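Local atomic coordinates of tubulin-specific chaperone A (Saccharomyces cerevisiae, PDB entry 1QSD), a protein that binds beta-tubulin as a post-chaperonin cofactor and takes part in an early step of the tubulin folding pathway. Residues A[4-14]-A[87-96]. Numbering follows the deposited sequence.
Sequences TQLDIKVKALK and EDVSDARSAI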
loop_
_atom_site.group_PDB
_atom_site.type_symbol
_atom_site.label_atom_id
_atom_site.label_comp_id
_atom_site.label_asym_id
_atom_site.label_seq_id
_atom_site.Cartn_x
_atom_site.Cartn_y
_atom_site.Cartn_z
ATOM N N THR A 4 -23.326 -3.772 -15.824
ATOM C CA THR A 4 -23.075 -3.456 -17.272
ATOM C C THR A 4 -21.592 -3.221 -17.411
ATOM O O THR A 4 -20.931 -2.873 -16.417
ATOM C CB THR A 4 -23.770 -2.156 -17.739
ATOM O OG1 THR A 4 -23.250 -1.050 -16.991
ATOM C CG2 THR A 4 -25.279 -2.235 -17.525
ATOM N N GLN A 5 -21.077 -3.402 -18.630
ATOM C CA GLN A 5 -19.669 -3.204 -18.917
ATOM C C GLN A 5 -19.226 -1.763 -18.601
ATOM O O GLN A 5 -18.134 -1.549 -18.080
ATOM C CB GLN A 5 -19.368 -3.578 -20.364
ATOM C CG GLN A 5 -17.885 -3.724 -20.626
ATOM C CD GLN A 5 -17.555 -4.258 -22.000
ATOM O OE1 GLN A 5 -16.439 -4.725 -22.244
ATOM N NE2 GLN A 5 -18.510 -4.169 -22.918
ATOM N N LEU A 6 -20.093 -0.790 -18.876
ATOM C CA LEU A 6 -19.807 0.598 -18.567
ATOM C C LEU A 6 -19.521 0.742 -17.062
ATOM O O LEU A 6 -18.457 1.246 -16.663
ATOM C CB LEU A 6 -20.990 1.501 -18.957
ATOM C CG LEU A 6 -20.790 2.992 -18.601
ATOM C CD1 LEU A 6 -19.522 3.529 -19.291
ATOM C CD2 LEU A 6 -22.028 3.817 -18.996
ATOM N N ASP A 7 -20.466 0.284 -16.236
ATOM C CA ASP A 7 -20.327 0.369 -14.781
ATOM C C ASP A 7 -19.046 -0.305 -14.274
ATOM O O ASP A 7 -18.413 0.182 -13.325
ATOM C CB ASP A 7 -21.539 -0.250 -14.073
ATOM C CG ASP A 7 -22.857 0.411 -14.458
ATOM O OD1 ASP A 7 -23.920 -0.253 -14.321
ATOM O OD2 ASP A 7 -22.841 1.588 -14.891
ATOM N N ILE A 8 -18.678 -1.429 -14.886
ATOM C CA ILE A 8 -17.485 -2.140 -14.460
ATOM C C ILE A 8 -16.249 -1.291 -14.738
ATOM O O ILE A 8 -15.397 -1.148 -13.858
ATOM C CB ILE A 8 -17.370 -3.571 -15.112
ATOM C CG1 ILE A 8 -18.434 -4.511 -14.516
ATOM C CG2 ILE A 8 -15.994 -4.186 -14.822
ATOM C CD1 ILE A 8 -18.685 -5.767 -15.355
ATOM N N LYS A 9 -16.158 -0.726 -15.945
ATOM C CA LYS A 9 -15.019 0.123 -16.312
ATOM C C LYS A 9 -14.956 1.378 -15.427
ATOM O O LYS A 9 -13.903 1.696 -14.905
ATOM C CB LYS A 9 -15.062 0.489 -17.798
ATOM C CG LYS A 9 -14.869 -0.724 -18.704
ATOM C CD LYS A 9 -14.782 -0.358 -20.152
ATOM C CE LYS A 9 -14.695 -1.622 -21.006
ATOM N NZ LYS A 9 -13.510 -2.480 -20.690
ATOM N N VAL A 10 -16.088 2.030 -15.179
ATOM C CA VAL A 10 -16.098 3.211 -14.325
ATOM C C VAL A 10 -15.588 2.865 -12.936
ATOM O O VAL A 10 -14.672 3.507 -12.440
ATOM C CB VAL A 10 -17.494 3.815 -14.186
ATOM C CG1 VAL A 10 -17.468 4.960 -13.203
ATOM C CG2 VAL A 10 -17.997 4.305 -15.537
ATOM N N LYS A 11 -16.160 1.833 -12.320
ATOM C CA LYS A 11 -15.750 1.416 -10.977
ATOM C C LYS A 11 -14.284 1.014 -10.898
ATOM O O LYS A 11 -13.587 1.361 -9.934
ATOM C CB LYS A 11 -16.646 0.288 -10.462
ATOM C CG LYS A 11 -18.004 0.785 -10.020
ATOM C CD LYS A 11 -18.960 -0.347 -9.690
ATOM C CE LYS A 11 -20.316 0.216 -9.256
ATOM N NZ LYS A 11 -21.344 -0.850 -9.039
ATOM N N ALA A 12 -13.819 0.299 -11.916
ATOM C CA ALA A 12 -12.434 -0.126 -11.959
ATOM C C ALA A 12 -11.543 1.111 -11.791
ATOM O O ALA A 12 -10.653 1.120 -10.932
ATOM C CB ALA A 12 -12.134 -0.832 -13.279
ATOM N N LEU A 13 -11.852 2.173 -12.542
ATOM C CA LEU A 13 -11.082 3.408 -12.508
ATOM C C LEU A 13 -11.226 4.179 -11.203
ATOM O O LEU A 13 -10.223 4.646 -10.641
ATOM C CB LEU A 13 -11.447 4.316 -13.677
ATOM C CG LEU A 13 -10.692 5.670 -13.742
ATOM C CD1 LEU A 13 -9.140 5.483 -13.819
ATOM C CD2 LEU A 13 -11.181 6.479 -14.951
ATOM N N LYS A 14 -12.464 4.339 -10.733
ATOM C CA LYS A 14 -12.719 5.056 -9.479
ATOM C C LYS A 14 -12.013 4.382 -8.293
ATOM O O LYS A 14 -11.538 5.048 -7.385
ATOM C CB LYS A 14 -14.230 5.189 -9.202
ATOM C CG LYS A 14 -14.974 6.006 -10.254
ATOM C CD LYS A 14 -16.307 6.605 -9.748
ATOM C CE LYS A 14 -16.809 7.701 -10.726
ATOM N NZ LYS A 14 -17.983 8.538 -10.289
ATOM N N GLU A 87 -27.359 4.329 -20.852
ATOM C CA GLU A 87 -26.942 4.787 -19.533
ATOM C C GLU A 87 -26.409 6.207 -19.587
ATOM O O GLU A 87 -25.905 6.669 -20.621
ATOM C CB GLU A 87 -25.868 3.883 -18.923
ATOM C CG GLU A 87 -26.321 2.480 -18.566
ATOM C CD GLU A 87 -25.314 1.764 -17.661
ATOM O OE1 GLU A 87 -24.584 0.882 -18.142
ATOM O OE2 GLU A 87 -25.241 2.103 -16.460
ATOM N N ASP A 88 -26.537 6.886 -18.458
ATOM C CA ASP A 88 -26.069 8.247 -18.287
ATOM C C ASP A 88 -24.550 8.091 -18.125
ATOM O O ASP A 88 -24.111 7.337 -17.260
ATOM C CB ASP A 88 -26.731 8.787 -17.007
ATOM C CG ASP A 88 -26.229 10.144 -16.605
ATOM O OD1 ASP A 88 -25.457 10.756 -17.377
ATOM O OD2 ASP A 88 -26.623 10.595 -15.506
ATOM N N VAL A 89 -23.754 8.721 -18.986
ATOM C CA VAL A 89 -22.296 8.613 -18.884
ATOM C C VAL A 89 -21.587 9.753 -18.114
ATOM O O VAL A 89 -20.356 9.883 -18.176
ATOM C CB VAL A 89 -21.642 8.458 -20.272
ATOM C CG1 VAL A 89 -22.256 7.280 -21.000
ATOM C CG2 VAL A 89 -21.819 9.726 -21.092
ATOM N N SER A 90 -22.339 10.527 -17.336
ATOM C CA SER A 90 -21.754 11.621 -16.589
ATOM C C SER A 90 -20.758 11.124 -15.560
ATOM O O SER A 90 -19.692 11.725 -15.391
ATOM C CB SER A 90 -22.843 12.449 -15.919
ATOM O OG SER A 90 -23.804 12.850 -16.878
ATOM N N ASP A 91 -21.092 10.033 -14.874
ATOM C CA ASP A 91 -20.172 9.468 -13.892
ATOM C C ASP A 91 -18.869 9.033 -14.522
ATOM O O ASP A 91 -17.813 9.175 -13.911
ATOM C CB ASP A 91 -20.788 8.289 -13.160
ATOM C CG ASP A 91 -21.611 8.718 -11.991
ATOM O OD1 ASP A 91 -22.561 7.989 -11.645
ATOM O OD2 ASP A 91 -21.305 9.792 -11.416
ATOM N N ALA A 92 -18.954 8.497 -15.738
ATOM C CA ALA A 92 -17.772 8.027 -16.473
ATOM C C ALA A 92 -16.863 9.209 -16.825
ATOM O O ALA A 92 -15.663 9.169 -16.586
ATOM C CB ALA A 92 -18.197 7.281 -17.742
ATOM N N ARG A 93 -17.453 10.259 -17.399
ATOM C CA ARG A 93 -16.716 11.481 -17.748
ATOM C C ARG A 93 -16.062 12.092 -16.503
ATOM O O ARG A 93 -14.922 12.529 -16.550
ATOM C CB ARG A 93 -17.669 12.515 -18.364
ATOM C CG ARG A 93 -17.773 12.462 -19.890
ATOM C CD ARG A 93 -18.494 13.712 -20.449
ATOM N NE ARG A 93 -19.920 13.466 -20.654
ATOM C CZ ARG A 93 -20.893 13.913 -19.865
ATOM N NH1 ARG A 93 -20.617 14.660 -18.793
ATOM N NH2 ARG A 93 -22.149 13.556 -20.124
ATOM N N SER A 94 -16.790 12.073 -15.393
ATOM C CA SER A 94 -16.321 12.603 -14.131
ATOM C C SER A 94 -15.147 11.767 -13.634
ATOM O O SER A 94 -14.159 12.312 -13.128
ATOM C CB SER A 94 -17.462 12.570 -13.113
ATOM O OG SER A 94 -17.176 13.371 -11.988
ATOM N N ALA A 95 -15.234 10.449 -13.791
ATOM C CA ALA A 95 -14.164 9.572 -13.357
ATOM C C ALA A 95 -12.917 9.879 -14.168
ATOM O O ALA A 95 -11.823 9.955 -13.608
ATOM C CB ALA A 95 -14.568 8.117 -13.550
ATOM N N ILE A 96 -13.093 10.063 -15.484
ATOM C CA ILE A 96 -11.978 10.355 -16.431
ATOM C C ILE A 96 -11.236 11.655 -16.109
ATOM O O ILE A 96 -10.008 11.718 -16.182
ATOM C CB ILE A 96 -12.475 10.422 -17.900
ATOM C CG1 ILE A 96 -12.932 9.032 -18.349
ATOM C CG2 ILE A 96 -11.352 10.954 -18.825
ATOM C CD1 ILE A 96 -13.542 8.974 -19.732
#
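Val10 sets its CG2 branch on Ala92, the residue whose CA lies nearest its own, where helices 5-39 and 90-104 run side by side, an example of small alanine methyls meeting larger side chains, here Val10, Leu13 and Lys14. Val10 CG2 rests on the CB of Ala92 at 3.7 Å, while its CG1 branch lies near Ala95 CB. One turn on, Leu13 lays CD2 over the Ala95 backbone, 3.8 Å from its carbonyl O. At the other end, Leu6 has its CG anti to the backbone N (chi1 177°), from where CD2 meets Val89 CG1 at 4.0 Å and CD1 lies near the Ala92 methyl. Tyr83 touches both Leu6 and Val89, and Phe79 of helix 45-81 packs on Leu6, so the three helices of the chain meet around this layer.

The axes of segments 5-14 and 90-96 come within 9.7 Å and run at 27° to each other. Long helices 5-39 and 45-81 form an antiparallel hairpin, and the shorter C-terminal helix 90-104 completes a three-helix bundle at the end where the chain begins. Lys9 NZ makes salt bridges to Asp75 of its own chain and to Asp47 of the second subunit.

Polar contacts flank the apolar row. Glu87, reaching over from the approach to helix 90-104, accepts a hydrogen bond from Thr4 OG1 to its OE1 at 2.6 Å, on the syn side and 16° out of the carboxylate plane. The same hydroxyl oxygen accepts a hydrogen bond from the backbone N of Asp7 in an ST motif, which ties Glu87 to the start of helix 5-39. The carboxylates of Asp7 and Glu87 stand nearly perpendicular, with Asp7 OD2 and Glu87 OE2 only 2.9 Å apart; such closeness would probably favour protonation of one of them. Farther along, extended Lys14 runs its CE across the Ala95 CB at 3.6 Å and brings NZ into a long salt bridge with Asp91 OD2.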